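PDB 4GF2: erythrocyte binding antigen 140 from Plasmodium falciparum, which probably binds a receptor on the host erythrocyte surface during invasion, through a region holding two Duffy binding domains. Local coordinates for residues N76-E79 with I85-N88; D401-I406 with K444-N449; E448-V453 with D469-Q474. The protein carries 3 engineered substitutions. All coordinates share one frame; numbering follows the deposited sequence.

Contact 1. Residues N76-E79 with I85-N88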
loop_
_atom_site.group_PDB
_atom_site.type_symbol
_atom_site.label_atom_id
_atom_site.label_comp_id
_atom_site.label_asym_id
_atom_site.label_seq_id
_atom_site.Cartn_x
_atom_site.Cartn_y
_atom_site.Cartn_z
ATOM N N ASN A 76 14.063 15.172 34.636
ATOM C CA ASN A 76 14.606 15.862 33.470
ATOM C C ASN A 76 14.012 15.308 32.183
ATOM O O ASN A 76 13.759 16.043 31.229
ATOM C CB ASN A 76 16.126 15.737 33.430
ATOM C CG ASN A 76 16.797 16.453 34.580
ATOM O OD1 ASN A 76 16.187 17.289 35.247
ATOM N ND2 ASN A 76 18.067 16.138 34.812
ATOM N N LYS A 77 13.788 14.001 32.166
ATOM C CA LYS A 77 13.203 13.343 31.010
ATOM C C LYS A 77 11.805 13.876 30.734
ATOM O O LYS A 77 11.461 14.186 29.595
ATOM C CB LYS A 77 13.134 11.837 31.250
ATOM C CG LYS A 77 12.496 11.052 30.118
ATOM C CD LYS A 77 12.286 9.603 30.527
ATOM C CE LYS A 77 11.491 8.831 29.495
ATOM N NZ LYS A 77 11.079 7.502 30.021
ATOM N N ASN A 78 11.007 13.992 31.789
ATOM C CA ASN A 78 9.594 14.297 31.635
ATOM C C ASN A 78 9.247 15.780 31.745
ATOM O O ASN A 78 8.071 16.143 31.753
ATOM C CB ASN A 78 8.775 13.482 32.632
ATOM C CG ASN A 78 8.771 12.002 32.301
ATOM O OD1 ASN A 78 8.172 11.583 31.312
ATOM N ND2 ASN A 78 9.442 11.203 33.125
ATOM N N GLU A 79 10.259 16.638 31.816
ATOM C CA GLU A 79 10.017 18.072 31.745
ATOM C C GLU A 79 9.239 18.364 30.470
ATOM O O GLU A 79 9.591 17.875 29.396
ATOM C CB GLU A 79 11.328 18.860 31.744
ATOM C CG GLU A 79 11.809 19.284 33.125
ATOM C CD GLU A 79 12.989 20.240 33.062
ATOM O OE1 GLU A 79 13.409 20.597 31.940
ATOM O OE2 GLU A 79 13.496 20.635 34.132
ATOM N N ILE A 85 2.732 11.607 33.824
ATOM C CA ILE A 85 3.686 10.699 33.208
ATOM C C ILE A 85 4.878 10.487 34.130
ATOM O O ILE A 85 5.262 9.354 34.414
ATOM C CB ILE A 85 4.152 11.227 31.838
ATOM C CG1 ILE A 85 2.990 11.178 30.843
ATOM C CG2 ILE A 85 5.314 10.402 31.317
ATOM C CD1 ILE A 85 3.258 11.899 29.535
ATOM N N PHE A 86 5.458 11.583 34.599
ATOM C CA PHE A 86 6.548 11.515 35.558
ATOM C C PHE A 86 6.130 10.691 36.774
ATOM O O PHE A 86 6.910 9.892 37.291
ATOM C CB PHE A 86 6.960 12.924 35.983
ATOM C CG PHE A 86 7.968 12.949 37.088
ATOM C CD1 PHE A 86 9.178 12.287 36.955
ATOM C CD2 PHE A 86 7.712 13.639 38.259
ATOM C CE1 PHE A 86 10.109 12.306 37.968
ATOM C CE2 PHE A 86 8.639 13.661 39.279
ATOM C CZ PHE A 86 9.841 12.996 39.134
ATOM N N CYS A 87 4.892 10.883 37.219
ATOM C CA CYS A 87 4.367 10.136 38.354
ATOM C C CYS A 87 4.426 8.634 38.103
ATOM O O CYS A 87 4.962 7.881 38.914
ATOM C CB CYS A 87 2.924 10.550 38.644
ATOM S SG CYS A 87 2.067 9.449 39.802
ATOM N N ASN A 88 3.870 8.202 36.978
ATOM C CA ASN A 88 3.827 6.783 36.654
ATOM C C ASN A 88 5.208 6.165 36.461
ATOM O O ASN A 88 5.430 5.010 36.822
ATOM C CB ASN A 88 2.968 6.554 35.411
ATOM C CG ASN A 88 1.518 6.911 35.648
ATOM O OD1 ASN A 88 1.060 6.951 36.786
ATOM N ND2 ASN A 88 0.789 7.180 34.577
#
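A helix-loop-helix connection joins helices 56-78 and 83-101 of the first Duffy binding domain, and Asn78 packs across it against Ile85 and Phe86 in the first turn of the second helix. The two segments come close here, with Asn78 CA and Phe86 CA 5.7 Å apart. CB of Asn78 touches CB of Phe86 at 3.9 Å, and the amide beyond it reaches both neighbours with different atoms. ND2 sits at the edge of the Phe86 ring, near its plane, 4.0 Å from Phe86 CD1; the amide and ring planes are turned 49° apart. The amide is gripped from outside the interface, since ND2 donates to Leu74 O one turn back and to Glu89 OE1, a carboxylate oxygen that also forms a salt bridge with Lys77. These two bonds hold the nitrogen and so fix which way the oxygen faces. Cys87, next to Phe86, turns away from Asn78 and ties helix 83-101 to Cys166 by a disulfide, while Ile85 also packs on Met189 of helix 175-202. With CG of Asn78 anti to its own carbonyl carbon (chi1 -69°), OD1 is pressed tightly on the methyl CG2 of Ile85, 3.1 Å away.

Contact 2. Residues D401-I406 with K444-N449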
loop_
_atom_site.group_PDB
_atom_site.type_symbol
_atom_site.label_atom_id
_atom_site.label_comp_id
_atom_site.label_asym_id
_atom_site.label_seq_id
_atom_site.Cartn_x
_atom_site.Cartn_y
_atom_site.Cartn_z
ATOM N N ASP A 401 -2.850 -3.166 -23.111
ATOM C CA ASP A 401 -2.052 -1.961 -23.288
ATOM C C ASP A 401 -1.453 -1.541 -21.953
ATOM O O ASP A 401 -0.303 -1.107 -21.886
ATOM C CB ASP A 401 -2.893 -0.820 -23.862
ATOM C CG ASP A 401 -3.087 -0.927 -25.362
ATOM O OD1 ASP A 401 -2.314 -1.651 -26.025
ATOM O OD2 ASP A 401 -4.007 -0.267 -25.884
ATOM N N LEU A 402 -2.237 -1.668 -20.888
ATOM C CA LEU A 402 -1.753 -1.329 -19.558
ATOM C C LEU A 402 -0.573 -2.217 -19.210
ATOM O O LEU A 402 0.448 -1.742 -18.708
ATOM C CB LEU A 402 -2.859 -1.494 -18.521
ATOM C CG LEU A 402 -3.963 -0.441 -18.573
ATOM C CD1 LEU A 402 -5.147 -0.859 -17.714
ATOM C CD2 LEU A 402 -3.428 0.904 -18.125
ATOM N N ALA A 403 -0.718 -3.508 -19.493
ATOM C CA ALA A 403 0.348 -4.468 -19.261
ATOM C C ALA A 403 1.617 -4.043 -19.998
ATOM O O ALA A 403 2.718 -4.105 -19.447
ATOM C CB ALA A 403 -0.085 -5.845 -19.717
ATOM N N ASP A 404 1.459 -3.616 -21.245
ATOM C CA ASP A 404 2.600 -3.202 -22.056
ATOM C C ASP A 404 3.245 -1.934 -21.516
ATOM O O ASP A 404 4.449 -1.722 -21.677
ATOM C CB ASP A 404 2.170 -2.983 -23.505
ATOM C CG ASP A 404 2.284 -4.242 -24.338
ATOM O OD1 ASP A 404 3.352 -4.884 -24.285
ATOM O OD2 ASP A 404 1.310 -4.591 -25.039
ATOM N N ILE A 405 2.441 -1.093 -20.877
ATOM C CA ILE A 405 2.932 0.167 -20.336
ATOM C C ILE A 405 3.731 -0.092 -19.060
ATOM O O ILE A 405 4.803 0.477 -18.863
ATOM C CB ILE A 405 1.763 1.139 -20.073
ATOM C CG1 ILE A 405 1.256 1.706 -21.402
ATOM C CG2 ILE A 405 2.187 2.275 -19.157
ATOM C CD1 ILE A 405 -0.013 2.519 -21.281
ATOM N N ILE A 406 3.209 -0.971 -18.211
ATOM C CA ILE A 406 3.885 -1.360 -16.980
ATOM C C ILE A 406 5.152 -2.162 -17.276
ATOM O O ILE A 406 6.181 -1.973 -16.626
ATOM C CB ILE A 406 2.969 -2.219 -16.090
ATOM C CG1 ILE A 406 1.736 -1.421 -15.657
ATOM C CG2 ILE A 406 3.730 -2.731 -14.878
ATOM C CD1 ILE A 406 2.048 -0.136 -14.915
ATOM N N LYS A 444 8.116 -8.931 -13.557
ATOM C CA LYS A 444 7.715 -9.748 -12.417
ATOM C C LYS A 444 6.610 -9.062 -11.623
ATOM O O LYS A 444 5.699 -9.715 -11.114
ATOM C CB LYS A 444 8.910 -10.033 -11.508
ATOM C CG LYS A 444 9.919 -11.001 -12.099
ATOM C CD LYS A 444 11.096 -11.212 -11.159
ATOM C CE LYS A 444 12.077 -12.238 -11.706
ATOM N NZ LYS A 444 13.236 -12.426 -10.794
ATOM N N TRP A 445 6.688 -7.740 -11.523
ATOM C CA TRP A 445 5.705 -6.985 -10.764
ATOM C C TRP A 445 4.332 -7.100 -11.413
ATOM O O TRP A 445 3.323 -7.263 -10.727
ATOM C CB TRP A 445 6.117 -5.518 -10.666
ATOM C CG TRP A 445 5.303 -4.750 -9.682
ATOM C CD1 TRP A 445 5.578 -4.567 -8.362
ATOM C CD2 TRP A 445 4.073 -4.065 -9.936
ATOM N NE1 TRP A 445 4.598 -3.805 -7.776
ATOM C CE2 TRP A 445 3.660 -3.484 -8.722
ATOM C CE3 TRP A 445 3.278 -3.887 -11.071
ATOM C CZ2 TRP A 445 2.489 -2.740 -8.607
ATOM C CZ3 TRP A 445 2.115 -3.145 -10.958
ATOM C CH2 TRP A 445 1.732 -2.581 -9.735
ATOM N N TRP A 446 4.294 -7.016 -12.739
ATOM C CA TRP A 446 3.038 -7.153 -13.462
ATOM C C TRP A 446 2.433 -8.544 -13.251
ATOM O O TRP A 446 1.228 -8.676 -13.047
ATOM C CB TRP A 446 3.225 -6.889 -14.955
ATOM C CG TRP A 446 1.996 -7.221 -15.742
ATOM C CD1 TRP A 446 1.805 -8.307 -16.542
ATOM C CD2 TRP A 446 0.773 -6.476 -15.779
ATOM N NE1 TRP A 446 0.544 -8.279 -17.086
ATOM C CE2 TRP A 446 -0.112 -7.165 -16.630
ATOM C CE3 TRP A 446 0.340 -5.291 -15.176
ATOM C CZ2 TRP A 446 -1.401 -6.712 -16.896
ATOM C CZ3 TRP A 446 -0.941 -4.840 -15.442
ATOM C CH2 TRP A 446 -1.795 -5.547 -16.295
ATOM N N ASP A 447 3.267 -9.578 -13.295
ATOM C CA ASP A 447 2.790 -10.944 -13.091
ATOM C C ASP A 447 2.155 -11.105 -11.713
ATOM O O ASP A 447 1.172 -11.826 -11.556
ATOM C CB ASP A 447 3.926 -11.955 -13.265
ATOM C CG ASP A 447 4.288 -12.183 -14.724
ATOM O OD1 ASP A 447 3.471 -11.844 -15.606
ATOM O OD2 ASP A 447 5.389 -12.713 -14.987
ATOM N N GLU A 448 2.714 -10.421 -10.722
ATOM C CA GLU A 448 2.198 -10.492 -9.361
ATOM C C GLU A 448 0.905 -9.693 -9.181
ATOM O O GLU A 448 0.170 -9.916 -8.223
ATOM C CB GLU A 448 3.252 -9.984 -8.374
ATOM C CG GLU A 448 4.527 -10.815 -8.340
ATOM C CD GLU A 448 5.668 -10.108 -7.626
ATOM O OE1 GLU A 448 5.442 -9.002 -7.090
ATOM O OE2 GLU A 448 6.791 -10.654 -7.605
ATOM N N ASN A 449 0.623 -8.770 -10.098
ATOM C CA ASN A 449 -0.545 -7.898 -9.953
ATOM C C ASN A 449 -1.556 -7.972 -11.097
ATOM O O ASN A 449 -2.656 -7.434 -10.987
ATOM C CB ASN A 449 -0.095 -6.444 -9.775
ATOM C CG ASN A 449 0.553 -6.197 -8.426
ATOM O OD1 ASN A 449 -0.132 -5.958 -7.430
ATOM N ND2 ASN A 449 1.879 -6.250 -8.386
#
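Ala403 sits over one face of the Trp446 indole in a CH-pi contact: Ala403 CA stands 3.7 Å from the centroid of the six-membered ring and only 10° off its normal. Ala403 CB covers the same face nearer the rim, where its 3.2 Å approach to Trp446 CZ2 marks tight packing. The CB of Trp446 already points toward helix 388-407, and CG anti to the backbone N (chi1 172°) helps to carry the ring across.

Aliphatic contacts extend the interface one turn on, where the branches of Ile406 divide between the two tryptophans. CG2 meets CE3 of Trp445 at 4.0 Å, whereas CG1 approaches CE3 of Trp446 at 4.1 Å. Met420 and Leu424 of helix 415-427 also pack against Ile406.

Within helix 435-457, Asn449 ND2 donates to Trp445 O at 2.9 Å in a nearly straight bond, and the same nitrogen sits 3.3 Å above the centre of a face of the Trp445 ring, backing the indole. Trp446 NE1 has a weak hydrogen bond to Gln474 OE1.

The axes of segments 401-406 and 444-449 approach to 10.1 Å, at 144° between their N-to-C directions, and this buried seam belongs to the helical core of the second Duffy binding domain.

Contact 3. Residues E448-V453 with D469-Q474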
loop_
_atom_site.group_PDB
_atom_site.type_symbol
_atom_site.label_atom_id
_atom_site.label_comp_id
_atom_site.label_asym_id
_atom_site.label_seq_id
_atom_site.Cartn_x
_atom_site.Cartn_y
_atom_site.Cartn_z
ATOM N N GLU A 448 2.714 -10.421 -10.722
ATOM C CA GLU A 448 2.198 -10.492 -9.361
ATOM C C GLU A 448 0.905 -9.693 -9.181
ATOM O O GLU A 448 0.170 -9.916 -8.223
ATOM C CB GLU A 448 3.252 -9.984 -8.374
ATOM C CG GLU A 448 4.527 -10.815 -8.340
ATOM C CD GLU A 448 5.668 -10.108 -7.626
ATOM O OE1 GLU A 448 5.442 -9.002 -7.090
ATOM O OE2 GLU A 448 6.791 -10.654 -7.605
ATOM N N ASN A 449 0.623 -8.770 -10.098
ATOM C CA ASN A 449 -0.545 -7.898 -9.953
ATOM C C ASN A 449 -1.556 -7.972 -11.097
ATOM O O ASN A 449 -2.656 -7.434 -10.987
ATOM C CB ASN A 449 -0.095 -6.444 -9.775
ATOM C CG ASN A 449 0.553 -6.197 -8.426
ATOM O OD1 ASN A 449 -0.132 -5.958 -7.430
ATOM N ND2 ASN A 449 1.879 -6.250 -8.386
ATOM N N LYS A 450 -1.193 -8.640 -12.184
ATOM C CA LYS A 450 -2.019 -8.640 -13.388
ATOM C C LYS A 450 -3.389 -9.284 -13.161
ATOM O O LYS A 450 -4.341 -8.996 -13.883
ATOM C CB LYS A 450 -1.294 -9.359 -14.524
ATOM C CG LYS A 450 -1.046 -10.833 -14.260
ATOM C CD LYS A 450 -0.345 -11.491 -15.430
ATOM C CE LYS A 450 -0.144 -12.970 -15.180
ATOM N NZ LYS A 450 0.557 -13.623 -16.315
ATOM N N GLU A 451 -3.482 -10.159 -12.165
ATOM C CA GLU A 451 -4.737 -10.841 -11.866
ATOM C C GLU A 451 -5.757 -9.883 -11.249
ATOM O O GLU A 451 -6.901 -9.808 -11.698
ATOM C CB GLU A 451 -4.489 -12.028 -10.932
ATOM C CG GLU A 451 -3.666 -13.143 -11.560
ATOM C CD GLU A 451 -3.373 -14.276 -10.593
ATOM O OE1 GLU A 451 -3.675 -14.129 -9.388
ATOM O OE2 GLU A 451 -2.841 -15.316 -11.039
ATOM N N ASN A 452 -5.342 -9.155 -10.221
ATOM C CA ASN A 452 -6.209 -8.155 -9.610
ATOM C C ASN A 452 -6.624 -7.078 -10.608
ATOM O O ASN A 452 -7.755 -6.593 -10.577
ATOM C CB ASN A 452 -5.520 -7.510 -8.407
ATOM C CG ASN A 452 -5.622 -8.356 -7.154
ATOM O OD1 ASN A 452 -6.603 -9.073 -6.953
ATOM N ND2 ASN A 452 -4.608 -8.274 -6.301
ATOM N N VAL A 453 -5.711 -6.703 -11.495
ATOM C CA VAL A 453 -6.019 -5.697 -12.497
ATOM C C VAL A 453 -7.179 -6.191 -13.353
ATOM O O VAL A 453 -8.124 -5.452 -13.624
ATOM C CB VAL A 453 -4.804 -5.388 -13.392
ATOM C CG1 VAL A 453 -5.213 -4.501 -14.562
ATOM C CG2 VAL A 453 -3.703 -4.727 -12.579
ATOM N N ASP A 469 -9.041 -15.956 -21.576
ATOM C CA ASP A 469 -7.716 -15.854 -22.179
ATOM C C ASP A 469 -7.203 -14.420 -22.229
ATOM O O ASP A 469 -6.402 -14.063 -23.095
ATOM C CB ASP A 469 -7.728 -16.465 -23.582
ATOM C CG ASP A 469 -7.976 -17.962 -23.562
ATOM O OD1 ASP A 469 -7.439 -18.641 -22.660
ATOM O OD2 ASP A 469 -8.711 -18.460 -24.441
ATOM N N TYR A 470 -7.662 -13.602 -21.289
ATOM C CA TYR A 470 -7.164 -12.241 -21.166
ATOM C C TYR A 470 -5.657 -12.268 -20.948
ATOM O O TYR A 470 -4.946 -11.352 -21.359
ATOM C CB TYR A 470 -7.859 -11.513 -20.013
ATOM C CG TYR A 470 -7.844 -12.270 -18.702
ATOM C CD1 TYR A 470 -6.734 -12.233 -17.872
ATOM C CD2 TYR A 470 -8.942 -13.015 -18.293
ATOM C CE1 TYR A 470 -6.713 -12.918 -16.677
ATOM C CE2 TYR A 470 -8.930 -13.705 -17.094
ATOM C CZ TYR A 470 -7.812 -13.651 -16.292
ATOM O OH TYR A 470 -7.788 -14.332 -15.098
ATOM N N ASP A 471 -5.171 -13.331 -20.313
ATOM C CA ASP A 471 -3.747 -13.460 -20.030
ATOM C C ASP A 471 -2.958 -13.773 -21.298
ATOM O O ASP A 471 -1.935 -13.145 -21.568
ATOM C CB ASP A 471 -3.503 -14.548 -18.986
ATOM C CG ASP A 471 -2.073 -14.564 -18.490
ATOM O OD1 ASP A 471 -1.437 -13.489 -18.479
ATOM O OD2 ASP A 471 -1.584 -15.648 -18.111
ATOM N N LYS A 472 -3.430 -14.748 -22.071
ATOM C CA LYS A 472 -2.797 -15.081 -23.344
ATOM C C LYS A 472 -2.815 -13.880 -24.280
ATOM O O LYS A 472 -1.837 -13.605 -24.974
ATOM C CB LYS A 472 -3.505 -16.259 -24.020
ATOM C CG LYS A 472 -2.921 -17.622 -23.687
ATOM C CD LYS A 472 -3.618 -18.724 -24.478
ATOM C CE LYS A 472 -2.976 -20.081 -24.238
ATOM N NZ LYS A 472 -3.638 -21.160 -25.024
ATOM N N PHE A 473 -3.937 -13.171 -24.300
ATOM C CA PHE A 473 -4.085 -12.013 -25.169
ATOM C C PHE A 473 -3.029 -10.957 -24.853
ATOM O O PHE A 473 -2.454 -10.348 -25.757
ATOM C CB PHE A 473 -5.485 -11.418 -25.025
ATOM C CG PHE A 473 -5.761 -10.291 -25.972
ATOM C CD1 PHE A 473 -5.803 -10.515 -27.338
ATOM C CD2 PHE A 473 -5.986 -9.008 -25.500
ATOM C CE1 PHE A 473 -6.059 -9.482 -28.214
ATOM C CE2 PHE A 473 -6.243 -7.971 -26.369
ATOM C CZ PHE A 473 -6.281 -8.205 -27.730
ATOM N N GLN A 474 -2.771 -10.755 -23.566
ATOM C CA GLN A 474 -1.803 -9.759 -23.125
ATOM C C GLN A 474 -0.383 -10.127 -23.551
ATOM O O GLN A 474 0.479 -9.258 -23.672
ATOM C CB GLN A 474 -1.874 -9.596 -21.604
ATOM C CG GLN A 474 -0.838 -8.645 -21.026
ATOM C CD GLN A 474 0.272 -9.370 -20.285
ATOM O OE1 GLN A 474 0.026 -10.354 -19.582
ATOM N NE2 GLN A 474 1.503 -8.888 -20.439
#
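Lys450 NZ forms a salt bridge with Asp471, donating to OD1 at 2.9 Å. It meets that oxygen on the syn side but 27° out of the carboxylate plane, and the other oxygen, Asp471 OD2, is farther from NZ at 3.5 Å. The ammonium group therefore favours one oxygen rather than straddling both. OD2 has a second partner in Lys475, which makes Asp471 the carboxylate between two lysines and would probably favour its ionised form. Asp447 adds a long, weak ion pair to Lys450 from one turn earlier. In the lysine, CG lies between the backbone N and the carbonyl carbon (chi1 64°), a crowded position, and the chain is extended beyond it; CE also lies 3.6 Å from Asp471 OD1.

The bridge joins helix 435-457, close to a kink at residues 451 and 452, to the short helix 470-475 of the second Duffy binding domain. The connecting loop carries Cys467, which is disulfide-bonded to Cys392. Lys450 O accepts a hydrogen bond from Tyr399 of helix 388-407.

Farther out, the CB of Gln474 is directed toward segment 448-453, and its OE1 lies 4.3 Å from Lys450 CD. That oxygen also receives a weak hydrogen bond from Trp446 NE1. Tyr470, the first residue of the short helix, stacks its ring on that of Trp454.

How the contacts relate
Contact 1 comes first along the chain and lies in the first Duffy binding domain; contacts 2 and 3 follow in the second. Its centre is about 53 Å from that of contact 2 and about 57 Å from that of contact 3, with no atoms touching, so the two groups belong to separate parts of an elongated molecule. Contacts 2 and 3, by contrast, have centres only about 8 Å apart and share Glu448 and Asn449 of helix 435-457. They meet directly where Ala403 CB packs on Gln474 CG, Trp446 CH2 packs on Val453 CG1, and Trp446 NE1 probably hydrogen-bonds Gln474 OE1. Helices 388-407, 435-457 and 470-475 therefore meet in one patch of the second domain.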